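Local coordinates for protein beta-galactosidase (Bacillus circulans, PDB 4MAD) that probably hydrolyses terminal non-reducing beta-D-galactose residues from beta-D-galactosides, as a member of glycosyl hydrolase family 35, at residues 517-522 with 568-573; 540-545 with 564-569. All coordinates share one frame; numbering follows the deposited sequence.

Contact 1 of 2, residues 517-522 with 568-573; sequences KGILTV and EGENEI
The amide of Asn571 leans toward strand 514-522, where ND2 donates to the backbone oxygen of Leu520 at 3.3 Å. The acceptor lies in the plane of the Asn571 amide, but the donor stands above the Leu520 carbonyl plane, 38° out of it and not on a lone pair. With CG beside its own backbone N (chi1 -72°), the amide is swung toward Val522, whose CG2 packs on ND2 at 3.4 Å, the two side chains meeting at about a right angle. The same ND2 is hydrogen-bonded to Gln567 O, its stronger partner, so this buried nitrogen ties the strand to the loop before it. On the same face the CB of Leu520 rests 4.1 Å from CG1 of Ile573.

The other face is more open. There CG2 of Ile519 lies obliquely against the base of Glu570, 3.7 Å from its CB, and Lys517 bends its chain at chi3 and chi4 to bring NZ 3.3 Å from Glu572 OE2, a salt bridge whose hydrogen bond is weak.

Between the two faces the backbones pair antiparallel, with Gly518–Ile573, Leu520–Asn571 and Val522–Gly569 as hydrogen-bonded pairs. At the first, Gly518 N reaches Ile573 O at 2.9 Å. At the last, Gly569 N reaches Val522 O at 3.0 Å. At the middle pair Leu520 O takes both ND2 and a weak bond from Asn571 N, bent to 125°. At the backbone angles of Gly569 a CB would be jammed against the carbonyl oxygen of Glu568.

Within the antiparallel sheet, strand 514-522 is flanked by strands 569-577 and 357-366. Phe587 of strand 584-588 packs against Leu520 and Ile573, and Phe356 touches Leu520 and Val522.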
loop_
_atom_site.group_PDB
_atom_site.type_symbol
_atom_site.label_atom_id
_atom_site.label_comp_id
_atom_site.label_asym_id
_atom_site.label_seq_id
_atom_site.Cartn_x
_atom_site.Cartn_y
_atom_site.Cartn_z
ATOM N N LYS A 517 -23.607 -5.792 11.481
ATOM C CA LYS A 517 -23.137 -5.084 12.654
ATOM C C LYS A 517 -23.222 -5.877 13.929
ATOM O O LYS A 517 -24.186 -6.472 14.187
ATOM C CB LYS A 517 -23.867 -3.789 12.856
ATOM C CG LYS A 517 -23.320 -2.996 13.969
ATOM C CD LYS A 517 -24.199 -1.898 14.311
ATOM C CE LYS A 517 -23.442 -0.687 14.450
ATOM N NZ LYS A 517 -23.327 -0.360 15.858
ATOM N N GLY A 518 -22.134 -5.848 14.679
ATOM C CA GLY A 518 -22.000 -6.591 15.897
ATOM C C GLY A 518 -21.240 -5.830 16.973
ATOM O O GLY A 518 -20.603 -4.886 16.692
ATOM N N ILE A 519 -21.324 -6.299 18.199
ATOM C CA ILE A 519 -20.644 -5.680 19.311
ATOM C C ILE A 519 -19.635 -6.637 19.962
ATOM O O ILE A 519 -19.971 -7.725 20.264
ATOM C CB ILE A 519 -21.654 -5.243 20.367
ATOM C CG1 ILE A 519 -22.690 -4.325 19.752
ATOM C CG2 ILE A 519 -21.013 -4.514 21.442
ATOM C CD1 ILE A 519 -22.204 -3.002 19.607
ATOM N N LEU A 520 -18.410 -6.183 20.166
ATOM C CA LEU A 520 -17.395 -6.933 20.846
ATOM C C LEU A 520 -17.205 -6.271 22.182
ATOM O O LEU A 520 -16.984 -5.125 22.245
ATOM C CB LEU A 520 -16.104 -6.858 20.106
ATOM C CG LEU A 520 -14.879 -7.491 20.751
ATOM C CD1 LEU A 520 -15.121 -8.864 20.997
ATOM C CD2 LEU A 520 -13.651 -7.314 19.974
ATOM N N THR A 521 -17.300 -7.071 23.231
ATOM C CA THR A 521 -17.070 -6.584 24.562
ATOM C C THR A 521 -15.692 -6.999 25.013
ATOM O O THR A 521 -15.357 -8.130 24.953
ATOM C CB THR A 521 -18.100 -7.127 25.544
ATOM O OG1 THR A 521 -19.396 -6.735 25.144
ATOM C CG2 THR A 521 -17.860 -6.520 26.849
ATOM N N VAL A 522 -14.931 -6.018 25.452
ATOM C CA VAL A 522 -13.535 -6.136 25.710
ATOM C C VAL A 522 -13.259 -5.699 27.145
ATOM O O VAL A 522 -13.615 -4.616 27.505
ATOM C CB VAL A 522 -12.802 -5.226 24.746
ATOM C CG1 VAL A 522 -11.473 -4.849 25.217
ATOM C CG2 VAL A 522 -12.804 -5.828 23.358
ATOM N N GLU A 568 -12.031 -0.296 25.957
ATOM C CA GLU A 568 -12.671 -1.061 26.998
ATOM C C GLU A 568 -14.132 -0.902 26.869
ATOM O O GLU A 568 -14.591 0.149 26.656
ATOM C CB GLU A 568 -12.230 -0.595 28.380
ATOM C CG GLU A 568 -11.002 -1.336 28.836
ATOM C CD GLU A 568 -10.229 -0.648 29.947
ATOM O OE1 GLU A 568 -10.832 0.103 30.723
ATOM O OE2 GLU A 568 -9.012 -0.891 30.034
ATOM N N GLY A 569 -14.864 -1.963 27.065
ATOM C CA GLY A 569 -16.294 -1.874 26.880
ATOM C C GLY A 569 -16.765 -2.381 25.548
ATOM O O GLY A 569 -16.199 -3.280 25.027
ATOM N N GLU A 570 -17.832 -1.801 25.039
ATOM C CA GLU A 570 -18.381 -2.212 23.784
ATOM C C GLU A 570 -17.641 -1.608 22.619
ATOM O O GLU A 570 -17.233 -0.503 22.673
ATOM C CB GLU A 570 -19.841 -1.836 23.734
ATOM C CG GLU A 570 -20.633 -2.547 24.753
ATOM C CD GLU A 570 -22.082 -2.275 24.617
ATOM O OE1 GLU A 570 -22.477 -1.269 24.017
ATOM O OE2 GLU A 570 -22.827 -3.097 25.129
ATOM N N ASN A 571 -17.500 -2.384 21.562
ATOM C CA ASN A 571 -16.763 -2.001 20.391
ATOM C C ASN A 571 -17.631 -2.308 19.204
ATOM O O ASN A 571 -18.259 -3.308 19.184
ATOM C CB ASN A 571 -15.471 -2.812 20.291
ATOM C CG ASN A 571 -14.425 -2.405 21.331
ATOM O OD1 ASN A 571 -13.565 -1.627 21.087
ATOM N ND2 ASN A 571 -14.528 -2.980 22.496
ATOM N N GLU A 572 -17.635 -1.435 18.218
ATOM C CA GLU A 572 -18.492 -1.615 17.104
ATOM C C GLU A 572 -17.774 -2.348 15.969
ATOM O O GLU A 572 -16.851 -1.870 15.457
ATOM C CB GLU A 572 -18.969 -0.249 16.645
ATOM C CG GLU A 572 -19.647 -0.242 15.373
ATOM C CD GLU A 572 -19.892 1.187 14.845
ATOM O OE1 GLU A 572 -19.103 1.679 14.027
ATOM O OE2 GLU A 572 -20.867 1.787 15.303
ATOM N N ILE A 573 -18.258 -3.523 15.623
ATOM C CA ILE A 573 -17.715 -4.261 14.525
ATOM C C ILE A 573 -18.664 -4.217 13.360
ATOM O O ILE A 573 -19.750 -4.655 13.452
ATOM C CB ILE A 573 -17.564 -5.715 14.875
ATOM C CG1 ILE A 573 -16.769 -5.887 16.167
ATOM C CG2 ILE A 573 -16.900 -6.395 13.796
ATOM C CD1 ILE A 573 -15.533 -5.179 16.234
#

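Contact 2 of 2, residues 540-545 with 564-569; sequences VFVNGH and PFLQEG
The imidazole of His545 lies flat over one face of the Phe565 ring in an offset stack, centroids 4.0 Å apart and planes only 4° from parallel. The offset sets CD1 of Phe565 over the middle of the imidazole, while CB of His545 sits over the centre of the phenyl ring, 3.6 Å from its centroid, in a CH-pi contact. One face of the Phe565 ring thus takes both the imidazole and the CB of His545. The His545 CG stands beside the backbone N (chi1 -66°), which turns the ring toward the 564-569 loop.

Next to the stack, CG1 of Val542 touches both loop residues: it meets CD2 of Leu566 at 3.9 Å and the carbonyl oxygen of Phe565 at the same distance. Asn543 extends this line of contacts, its CB 3.6 Å from Phe565 O.

These side chains are positioned by a tight turn. Val542 to His545 form a type I' beta turn, in which His545 N is bonded to Val542 O at 2.8 Å and Val542 N to His545 O at 2.9 Å; Asn543 and Gly544 take up the positive phi angles that such a turn needs. Farther out, Phe565 also packs on Leu547 and on Val44, and Pro564 touches Glu46 and Tyr47, which joins this loop to a loop of the TIM-barrel domain.

A two-residue type I' turn is the classic connection of a beta hairpin, here between strands 537-542 and 545-551 at one margin of the antiparallel sheet of the galactose-binding domain.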
loop_
_atom_site.group_PDB
_atom_site.type_symbol
_atom_site.label_atom_id
_atom_site.label_comp_id
_atom_site.label_asym_id
_atom_site.label_seq_id
_atom_site.Cartn_x
_atom_site.Cartn_y
_atom_site.Cartn_z
ATOM N N VAL A 540 -13.661 -4.876 6.709
ATOM C CA VAL A 540 -14.089 -4.768 8.078
ATOM C C VAL A 540 -13.683 -3.446 8.735
ATOM O O VAL A 540 -12.630 -2.971 8.508
ATOM C CB VAL A 540 -13.537 -5.957 8.865
ATOM C CG1 VAL A 540 -14.005 -5.930 10.255
ATOM C CG2 VAL A 540 -13.986 -7.193 8.181
ATOM N N PHE A 541 -14.555 -2.931 9.596
ATOM C CA PHE A 541 -14.333 -1.710 10.354
ATOM C C PHE A 541 -14.385 -2.033 11.833
ATOM O O PHE A 541 -15.205 -2.762 12.240
ATOM C CB PHE A 541 -15.354 -0.604 9.997
ATOM C CG PHE A 541 -15.371 -0.257 8.537
ATOM C CD1 PHE A 541 -14.701 0.832 8.075
ATOM C CD2 PHE A 541 -15.998 -1.071 7.637
ATOM C CE1 PHE A 541 -14.692 1.109 6.739
ATOM C CE2 PHE A 541 -15.982 -0.765 6.314
ATOM C CZ PHE A 541 -15.322 0.287 5.880
ATOM N N VAL A 542 -13.475 -1.506 12.614
ATOM C CA VAL A 542 -13.535 -1.672 14.050
ATOM C C VAL A 542 -13.547 -0.282 14.677
ATOM O O VAL A 542 -12.697 0.461 14.462
ATOM C CB VAL A 542 -12.351 -2.499 14.549
ATOM C CG1 VAL A 542 -12.246 -2.509 16.066
ATOM C CG2 VAL A 542 -12.441 -3.865 13.956
ATOM N N ASN A 543 -14.622 0.073 15.318
ATOM C CA ASN A 543 -14.731 1.403 15.834
ATOM C C ASN A 543 -14.453 2.435 14.751
ATOM O O ASN A 543 -13.920 3.461 15.017
ATOM C CB ASN A 543 -13.860 1.618 17.065
ATOM C CG ASN A 543 -14.274 0.726 18.226
ATOM O OD1 ASN A 543 -13.470 0.090 18.793
ATOM N ND2 ASN A 543 -15.522 0.641 18.492
ATOM N N GLY A 544 -14.853 2.131 13.534
ATOM C CA GLY A 544 -14.672 3.042 12.428
ATOM C C GLY A 544 -13.338 2.943 11.722
ATOM O O GLY A 544 -13.147 3.536 10.711
ATOM N N HIS A 545 -12.473 2.102 12.246
ATOM C CA HIS A 545 -11.163 1.914 11.702
ATOM C C HIS A 545 -11.233 0.839 10.632
ATOM O O HIS A 545 -11.583 -0.241 10.897
ATOM C CB HIS A 545 -10.214 1.480 12.760
ATOM C CG HIS A 545 -9.957 2.510 13.804
ATOM N ND1 HIS A 545 -9.182 3.609 13.582
ATOM C CD2 HIS A 545 -10.371 2.596 15.076
ATOM C CE1 HIS A 545 -9.123 4.327 14.680
ATOM N NE2 HIS A 545 -9.855 3.741 15.594
ATOM N N PRO A 564 -5.001 -0.364 19.621
ATOM C CA PRO A 564 -5.464 1.027 19.688
ATOM C C PRO A 564 -6.798 1.279 19.023
ATOM O O PRO A 564 -7.422 2.240 19.308
ATOM C CB PRO A 564 -4.374 1.767 18.987
ATOM C CG PRO A 564 -3.162 1.012 19.362
ATOM C CD PRO A 564 -3.582 -0.409 19.272
ATOM N N PHE A 565 -7.154 0.419 18.090
ATOM C CA PHE A 565 -8.424 0.429 17.441
ATOM C C PHE A 565 -9.587 0.073 18.410
ATOM O O PHE A 565 -10.693 0.410 18.179
ATOM C CB PHE A 565 -8.390 -0.507 16.254
ATOM C CG PHE A 565 -7.616 0.018 15.050
ATOM C CD1 PHE A 565 -6.968 1.215 15.067
ATOM C CD2 PHE A 565 -7.552 -0.720 13.903
ATOM C CE1 PHE A 565 -6.289 1.642 13.988
ATOM C CE2 PHE A 565 -6.900 -0.283 12.845
ATOM C CZ PHE A 565 -6.251 0.890 12.883
ATOM N N LEU A 566 -9.275 -0.718 19.417
ATOM C CA LEU A 566 -10.176 -1.160 20.468
ATOM C C LEU A 566 -10.274 -0.231 21.703
ATOM O O LEU A 566 -9.441 0.593 21.924
ATOM C CB LEU A 566 -9.782 -2.550 20.951
ATOM C CG LEU A 566 -9.847 -3.727 19.974
ATOM C CD1 LEU A 566 -9.275 -5.004 20.476
ATOM C CD2 LEU A 566 -11.214 -3.906 19.513
ATOM N N GLN A 567 -11.350 -0.410 22.444
ATOM C CA GLN A 567 -11.567 0.279 23.688
ATOM C C GLN A 567 -12.224 -0.626 24.697
ATOM O O GLN A 567 -12.862 -1.591 24.364
ATOM C CB GLN A 567 -12.380 1.535 23.501
ATOM C CG GLN A 567 -13.802 1.316 23.131
ATOM C CD GLN A 567 -14.428 2.588 22.610
ATOM O OE1 GLN A 567 -13.939 3.168 21.671
ATOM N NE2 GLN A 567 -15.471 3.025 23.225
ATOM N N GLU A 568 -12.031 -0.296 25.957
ATOM C CA GLU A 568 -12.671 -1.061 26.998
ATOM C C GLU A 568 -14.132 -0.902 26.869
ATOM O O GLU A 568 -14.591 0.149 26.656
ATOM C CB GLU A 568 -12.230 -0.595 28.380
ATOM C CG GLU A 568 -11.002 -1.336 28.836
ATOM C CD GLU A 568 -10.229 -0.648 29.947
ATOM O OE1 GLU A 568 -10.832 0.103 30.723
ATOM O OE2 GLU A 568 -9.012 -0.891 30.034
ATOM N N GLY A 569 -14.864 -1.963 27.065
ATOM C CA GLY A 569 -16.294 -1.874 26.880
ATOM C C GLY A 569 -16.765 -2.381 25.548
ATOM O O GLY A 569 -16.199 -3.280 25.027
#

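Both contacts reach the same antiparallel sheet and share Glu568 and Gly569, where the loop of contact 2 runs into strand 569-577 of contact 1. Contact 1 is regular strand pairing carried by backbone hydrogen bonds, with one buried, mostly apolar face into which the Asn571 amide is set and a more exposed one mixing Lys517, Glu570 and Glu572 with Ile519 and Thr521. Contact 2, also partly buried, depends on a ring stack and small apolar touches between a hairpin turn and a loop. They join directly: Asn543 N probably bonds to Glu572 O at 3.0 Å, and CG1 of Val522 lies 3.6 Å from Gln567 O. Strand 569-577 has strand 514-522 on one side and strand 537-542 on the other.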